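Long-range contact in putative hydrolase (Chloroflexus aurantiacus J-10-fl, PDB 3CMN), which is a putative hydrolase of the zincin-like metallopeptidase family, probably a zinc-dependent peptidase whose natural substrate is unknown: residues R256-Y267 with V339-M349. Sequence-based numbering, arbitrary orientation.
Sequences RIQALMSLIEGY and VWERPENLPSM
Trp-340 meets Tyr-267 in a T-shaped stack: the indole edge is directed at the phenol face, the ring planes stand 73° apart, and NE1 of Trp-340 sits above the middle of the Tyr-267 ring, 3.4 Å from its CE2. With the N-H-bearing edge turned to the pi face, a weak N-H...pi attraction is plausible. One turn back along the helix, Leu-263 sets CD2 against two branched side chains at once, 3.3 Å from CG2 of Val-339 and 3.2 Å from CD2 of Leu-346. Both are shorter than usual methyl contacts, and the exact closeness is doubtful at this resolution. The Leu-263 CG, anti to the backbone N (chi1 177°), carries CD2 there; CD2 also lies over one face of the Trp-340 indole, toward its rim. Val-339 bridges to the aromatic pair, its CG1 3.9 Å from CE1 of Tyr-267. A further turn toward the N-terminus, Ala-259 lets the loop come close, with CB 3.3 Å from O of Pro-347, and SD of Met-349 rests 3.8 Å from CA of Ala-259. Farther out, Tyr-195 stacks on Trp-340, NE1 of Trp-197 hydrogen-bonds to O of Trp-340, and Phe-323 of helix 319-331 covers Leu-263 and Pro-347. Ile-264 also touches helix 174-193, whose HExxH sequence is consistent with a zincin metal site, though no metal is bound here. Lacking direct hydrogen bonds or salt bridges, the join between the segments rests on shape fit and buried apolar surface.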
ATOM      1  N   ARG A 256       5.834  15.292  -4.691  1.00 44.18           N
ATOM      2  CA  ARG A 256       4.930  15.169  -3.551  1.00 44.85           C
ATOM      3  C   ARG A 256       4.343  13.759  -3.414  1.00 43.75           C
ATOM      4  O   ARG A 256       4.354  13.177  -2.333  1.00 42.94           O
ATOM      5  CB  ARG A 256       3.782  16.181  -3.671  1.00 45.49           C
ATOM      6  CG  ARG A 256       4.151  17.610  -3.287  1.00 47.53           C
ATOM      7  CD  ARG A 256       2.925  18.508  -3.365  1.00 49.56           C
ATOM      8  NE  ARG A 256       3.198  19.898  -3.001  1.00 49.31           N
ATOM      9  CZ  ARG A 256       3.102  20.395  -1.769  1.00 50.10           C
ATOM     10  NH1 ARG A 256       2.734  19.623  -0.749  1.00 49.95           N
ATOM     11  NH2 ARG A 256       3.364  21.678  -1.558  1.00 50.63           N
ATOM     12  N   ILE A 257       3.821  13.221  -4.511  1.00 43.00           N
ATOM     13  CA  ILE A 257       3.241  11.882  -4.506  1.00 42.27           C
ATOM     14  C   ILE A 257       4.324  10.901  -4.069  1.00 42.55           C
ATOM     15  O   ILE A 257       4.080  10.008  -3.249  1.00 43.60           O
ATOM     16  CB  ILE A 257       2.731  11.483  -5.913  1.00 41.83           C
ATOM     17  CG1 ILE A 257       1.558  12.381  -6.304  1.00 41.70           C
ATOM     18  CG2 ILE A 257       2.314  10.005  -5.930  1.00 41.18           C
ATOM     19  CD1 ILE A 257       1.123  12.241  -7.750  1.00 43.54           C
ATOM     20  N   GLN A 258       5.523  11.089  -4.613  1.00 40.40           N
ATOM     21  CA  GLN A 258       6.650  10.242  -4.280  1.00 40.47           C
ATOM     22  C   GLN A 258       7.020  10.350  -2.804  1.00 39.39           C
ATOM     23  O   GLN A 258       7.240   9.332  -2.149  1.00 40.50           O
ATOM     24  CB  GLN A 258       7.847  10.604  -5.156  1.00 40.16           C
ATOM     25  CG  GLN A 258       7.727  10.078  -6.576  1.00 43.95           C
ATOM     26  CD  GLN A 258       8.795  10.631  -7.498  1.00 46.51           C
ATOM     27  OE1 GLN A 258       9.936  10.845  -7.085  1.00 46.64           O
ATOM     28  NE2 GLN A 258       8.435  10.846  -8.762  1.00 44.95           N
ATOM     29  N   ALA A 259       7.080  11.570  -2.274  1.00 37.12           N
ATOM     30  CA  ALA A 259       7.428  11.747  -0.869  1.00 35.08           C
ATOM     31  C   ALA A 259       6.353  11.175   0.062  1.00 32.54           C
ATOM     32  O   ALA A 259       6.667  10.651   1.118  1.00 33.47           O
ATOM     33  CB  ALA A 259       7.678  13.226  -0.568  1.00 35.06           C
ATOM     34  N   LEU A 260       5.087  11.271  -0.327  1.00 32.76           N
ATOM     35  CA  LEU A 260       3.997  10.729   0.490  1.00 32.14           C
ATOM     36  C   LEU A 260       4.092   9.196   0.511  1.00 32.36           C
ATOM     37  O   LEU A 260       4.059   8.573   1.563  1.00 33.07           O
ATOM     38  CB  LEU A 260       2.633  11.161  -0.078  1.00 29.79           C
ATOM     39  CG  LEU A 260       1.378  10.462   0.483  1.00 31.32           C
ATOM     40  CD1 LEU A 260       1.143  10.886   1.949  1.00 25.90           C
ATOM     41  CD2 LEU A 260       0.150  10.827  -0.370  1.00 29.94           C
ATOM     42  N   MET A 261       4.214   8.596  -0.666  1.00 33.60           N
ATOM     43  CA  MET A 261       4.323   7.147  -0.763  1.00 34.92           C
ATOM     44  C   MET A 261       5.520   6.649   0.063  1.00 35.06           C
ATOM     45  O   MET A 261       5.433   5.642   0.760  1.00 35.27           O
ATOM     46  CB  MET A 261       4.446   6.729  -2.239  1.00 34.03           C
ATOM     47  CG  MET A 261       3.145   6.193  -2.855  1.00 33.73           C
ATOM     48  SD  MET A 261       1.651   7.202  -2.611  1.00 37.51           S
ATOM     49  CE  MET A 261       0.915   6.391  -1.207  1.00 37.04           C
ATOM     50  N   SER A 262       6.625   7.382   0.002  1.00 36.49           N
ATOM     51  CA  SER A 262       7.824   7.025   0.749  1.00 37.20           C
ATOM     52  C   SER A 262       7.621   7.061   2.271  1.00 37.07           C
ATOM     53  O   SER A 262       8.004   6.131   2.985  1.00 37.53           O
ATOM     54  CB  SER A 262       8.959   7.957   0.367  1.00 37.89           C
ATOM     55  OG  SER A 262      10.124   7.622   1.095  1.00 43.19           O
ATOM     56  N   LEU A 263       7.017   8.135   2.767  1.00 35.83           N
ATOM     57  CA  LEU A 263       6.759   8.262   4.196  1.00 33.99           C
ATOM     58  C   LEU A 263       5.787   7.176   4.669  1.00 33.64           C
ATOM     59  O   LEU A 263       5.968   6.566   5.727  1.00 32.42           O
ATOM     60  CB  LEU A 263       6.160   9.636   4.502  1.00 34.20           C
ATOM     61  CG  LEU A 263       5.823   9.744   5.984  1.00 34.57           C
ATOM     62  CD1 LEU A 263       7.079  10.133   6.732  1.00 35.36           C
ATOM     63  CD2 LEU A 263       4.724  10.746   6.209  1.00 37.21           C
ATOM     64  N   ILE A 264       4.735   6.962   3.889  1.00 32.81           N
ATOM     65  CA  ILE A 264       3.757   5.947   4.223  1.00 35.00           C
ATOM     66  C   ILE A 264       4.451   4.582   4.415  1.00 36.87           C
ATOM     67  O   ILE A 264       4.150   3.870   5.380  1.00 37.88           O
ATOM     68  CB  ILE A 264       2.660   5.872   3.125  1.00 35.03           C
ATOM     69  CG1 ILE A 264       1.747   7.104   3.246  1.00 34.05           C
ATOM     70  CG2 ILE A 264       1.867   4.585   3.247  1.00 33.67           C
ATOM     71  CD1 ILE A 264       0.590   7.132   2.277  1.00 31.46           C
ATOM     72  N   GLU A 265       5.381   4.232   3.518  1.00 37.19           N
ATOM     73  CA  GLU A 265       6.105   2.959   3.614  1.00 39.18           C
ATOM     74  C   GLU A 265       7.106   2.964   4.761  1.00 37.95           C
ATOM     75  O   GLU A 265       7.155   2.022   5.555  1.00 38.38           O
ATOM     76  CB  GLU A 265       6.848   2.642   2.309  1.00 42.28           C
ATOM     77  CG  GLU A 265       5.937   2.319   1.134  1.00 46.68           C
ATOM     78  CD  GLU A 265       5.007   1.151   1.421  1.00 49.37           C
ATOM     79  OE1 GLU A 265       5.518   0.048   1.720  1.00 50.23           O
ATOM     80  OE2 GLU A 265       3.769   1.340   1.351  1.00 49.95           O
ATOM     81  N   GLY A 266       7.894   4.031   4.839  1.00 36.92           N
ATOM     82  CA  GLY A 266       8.888   4.161   5.888  1.00 35.39           C
ATOM     83  C   GLY A 266       8.286   4.234   7.279  1.00 35.45           C
ATOM     84  O   GLY A 266       8.771   3.590   8.209  1.00 35.51           O
ATOM     85  N   TYR A 267       7.225   5.012   7.436  1.00 36.41           N
ATOM     86  CA  TYR A 267       6.593   5.118   8.740  1.00 36.14           C
ATOM     87  C   TYR A 267       5.944   3.779   9.063  1.00 37.33           C
ATOM     88  O   TYR A 267       5.951   3.334  10.212  1.00 37.41           O
ATOM     89  CB  TYR A 267       5.523   6.207   8.748  1.00 36.32           C
ATOM     90  CG  TYR A 267       5.379   6.854  10.103  1.00 35.44           C
ATOM     91  CD1 TYR A 267       6.011   8.066  10.379  1.00 35.10           C
ATOM     92  CD2 TYR A 267       4.648   6.242  11.122  1.00 34.61           C
ATOM     93  CE1 TYR A 267       5.923   8.660  11.629  1.00 36.20           C
ATOM     94  CE2 TYR A 267       4.551   6.827  12.387  1.00 35.73           C
ATOM     95  CZ  TYR A 267       5.197   8.046  12.635  1.00 36.80           C
ATOM     96  OH  TYR A 267       5.131   8.662  13.876  1.00 36.68           O
ATOM     97  N   VAL A 339       4.535  14.491  11.417  1.00 32.64           N
ATOM     98  CA  VAL A 339       4.386  14.384   9.976  1.00 31.72           C
ATOM     99  C   VAL A 339       2.911  14.101   9.605  1.00 31.92           C
ATOM    100  O   VAL A 339       2.503  14.347   8.477  1.00 30.33           O
ATOM    101  CB  VAL A 339       5.323  13.261   9.423  1.00 31.77           C
ATOM    102  CG1 VAL A 339       4.742  11.862   9.722  1.00 30.66           C
ATOM    103  CG2 VAL A 339       5.566  13.466   7.949  1.00 31.76           C
ATOM    104  N   TRP A 340       2.124  13.616  10.575  1.00 31.47           N
ATOM    105  CA  TRP A 340       0.704  13.269  10.375  1.00 32.25           C
ATOM    106  C   TRP A 340      -0.307  14.371  10.712  1.00 32.07           C
ATOM    107  O   TRP A 340      -1.517  14.139  10.666  1.00 30.59           O
ATOM    108  CB  TRP A 340       0.320  12.039  11.223  1.00 32.00           C
ATOM    109  CG  TRP A 340       1.017  10.768  10.858  1.00 31.13           C
ATOM    110  CD1 TRP A 340       1.829  10.017  11.665  1.00 30.74           C
ATOM    111  CD2 TRP A 340       0.988  10.102   9.586  1.00 31.94           C
ATOM    112  NE1 TRP A 340       2.311   8.930  10.973  1.00 31.90           N
ATOM    113  CE2 TRP A 340       1.813   8.957   9.695  1.00 30.92           C
ATOM    114  CE3 TRP A 340       0.348  10.362   8.361  1.00 30.55           C
ATOM    115  CZ2 TRP A 340       2.018   8.075   8.630  1.00 30.25           C
ATOM    116  CZ3 TRP A 340       0.553   9.482   7.299  1.00 30.81           C
ATOM    117  CH2 TRP A 340       1.386   8.352   7.442  1.00 30.21           C
ATOM    118  N   GLU A 341       0.173  15.553  11.079  1.00 31.90           N
ATOM    119  CA  GLU A 341      -0.733  16.639  11.431  1.00 32.22           C
ATOM    120  C   GLU A 341      -1.347  17.328  10.232  1.00 31.88           C
ATOM    121  O   GLU A 341      -2.472  17.807  10.308  1.00 31.66           O
ATOM    122  CB  GLU A 341      -0.010  17.674  12.287  1.00 33.73           C
ATOM    123  CG  GLU A 341       0.467  17.123  13.615  1.00 38.16           C
ATOM    124  CD  GLU A 341       1.299  18.110  14.402  1.00 40.85           C
ATOM    125  OE1 GLU A 341       2.337  18.564  13.884  1.00 42.32           O
ATOM    126  OE2 GLU A 341       0.917  18.431  15.546  1.00 45.59           O
ATOM    127  N   ARG A 342      -0.612  17.358   9.122  1.00 31.42           N
ATOM    128  CA  ARG A 342      -1.067  18.027   7.908  1.00 30.59           C
ATOM    129  C   ARG A 342      -0.145  17.705   6.722  1.00 29.96           C
ATOM    130  O   ARG A 342       0.993  17.275   6.910  1.00 29.42           O
ATOM    131  CB  ARG A 342      -1.089  19.543   8.159  1.00 30.88           C
ATOM    132  CG  ARG A 342       0.296  20.167   8.408  1.00 31.25           C
ATOM    133  CD  ARG A 342       0.224  21.651   8.847  1.00 31.84           C
ATOM    134  NE  ARG A 342      -0.479  21.818  10.118  1.00 29.35           N
ATOM    135  CZ  ARG A 342      -1.796  21.984  10.244  1.00 29.93           C
ATOM    136  NH1 ARG A 342      -2.573  22.025   9.172  1.00 28.21           N
ATOM    137  NH2 ARG A 342      -2.344  22.067  11.454  1.00 28.04           N
ATOM    138  N   PRO A 343      -0.624  17.920   5.482  1.00 29.22           N
ATOM    139  CA  PRO A 343       0.191  17.639   4.294  1.00 30.09           C
ATOM    140  C   PRO A 343       1.496  18.416   4.306  1.00 31.72           C
ATOM    141  O   PRO A 343       2.533  17.935   3.844  1.00 33.30           O
ATOM    142  CB  PRO A 343      -0.710  18.072   3.136  1.00 29.34           C
ATOM    143  CG  PRO A 343      -2.084  17.797   3.655  1.00 27.75           C
ATOM    144  CD  PRO A 343      -1.997  18.295   5.096  1.00 28.65           C
ATOM    145  N   GLU A 344       1.431  19.628   4.848  1.00 33.96           N
ATOM    146  CA  GLU A 344       2.588  20.510   4.936  1.00 33.89           C
ATOM    147  C   GLU A 344       3.722  19.957   5.778  1.00 33.69           C
ATOM    148  O   GLU A 344       4.882  20.331   5.579  1.00 35.41           O
ATOM    149  CB  GLU A 344       2.168  21.877   5.484  1.00 34.56           C
ATOM    150  CG  GLU A 344       1.933  22.925   4.416  1.00 35.35           C
ATOM    151  CD  GLU A 344       0.882  22.507   3.395  1.00 36.91           C
ATOM    152  OE1 GLU A 344      -0.257  22.175   3.803  1.00 36.48           O
ATOM    153  OE2 GLU A 344       1.201  22.520   2.182  1.00 37.45           O
ATOM    154  N   ASN A 345       3.394  19.081   6.724  1.00 34.08           N
ATOM    155  CA  ASN A 345       4.416  18.495   7.594  1.00 34.39           C
ATOM    156  C   ASN A 345       5.097  17.267   7.006  1.00 34.68           C
ATOM    157  O   ASN A 345       5.958  16.671   7.647  1.00 33.60           O
ATOM    158  CB  ASN A 345       3.823  18.149   8.966  1.00 33.50           C
ATOM    159  CG  ASN A 345       3.567  19.379   9.810  1.00 31.63           C
ATOM    160  OD1 ASN A 345       3.867  20.494   9.392  1.00 32.05           O
ATOM    161  ND2 ASN A 345       3.012  19.181  11.002  1.00 30.69           N
ATOM    162  N   LEU A 346       4.701  16.881   5.795  1.00 35.77           N
ATOM    163  CA  LEU A 346       5.320  15.732   5.139  1.00 36.83           C
ATOM    164  C   LEU A 346       6.643  16.239   4.615  1.00 38.17           C
ATOM    165  O   LEU A 346       6.740  17.377   4.169  1.00 38.89           O
ATOM    166  CB  LEU A 346       4.489  15.243   3.950  1.00 34.48           C
ATOM    167  CG  LEU A 346       3.114  14.620   4.162  1.00 33.11           C
ATOM    168  CD1 LEU A 346       2.458  14.440   2.814  1.00 31.95           C
ATOM    169  CD2 LEU A 346       3.239  13.284   4.892  1.00 32.23           C
ATOM    170  N   PRO A 347       7.686  15.409   4.667  1.00 40.31           N
ATOM    171  CA  PRO A 347       8.979  15.869   4.164  1.00 41.78           C
ATOM    172  C   PRO A 347       8.988  15.865   2.645  1.00 43.60           C
ATOM    173  O   PRO A 347       8.155  15.206   2.013  1.00 44.39           O
ATOM    174  CB  PRO A 347       9.951  14.844   4.729  1.00 41.75           C
ATOM    175  CG  PRO A 347       9.143  13.585   4.671  1.00 41.85           C
ATOM    176  CD  PRO A 347       7.787  14.044   5.210  1.00 40.59           C
ATOM    177  N   SER A 348       9.913  16.620   2.063  1.00 44.26           N
ATOM    178  CA  SER A 348      10.049  16.646   0.616  1.00 45.03           C
ATOM    179  C   SER A 348      10.936  15.433   0.354  1.00 46.40           C
ATOM    180  O   SER A 348      11.395  14.789   1.304  1.00 46.05           O
ATOM    181  CB  SER A 348      10.771  17.916   0.172  1.00 43.24           C
ATOM    182  OG  SER A 348      12.088  17.952   0.701  1.00 43.53           O
ATOM    183  N   MET A 349      11.177  15.102  -0.911  1.00 47.61           N
ATOM    184  CA  MET A 349      12.051  13.974  -1.191  1.00 49.05           C
ATOM    185  C   MET A 349      13.428  14.321  -0.635  1.00 49.20           C
ATOM    186  O   MET A 349      14.148  13.459  -0.133  1.00 49.32           O
ATOM    187  CB  MET A 349      12.118  13.689  -2.696  1.00 49.15           C
ATOM    188  CG  MET A 349      11.025  12.737  -3.179  1.00 48.32           C
ATOM    189  SD  MET A 349      10.979  11.179  -2.242  1.00 48.65           S
ATOM    190  CE  MET A 349      12.629  10.634  -2.476  1.00 49.56           C
TER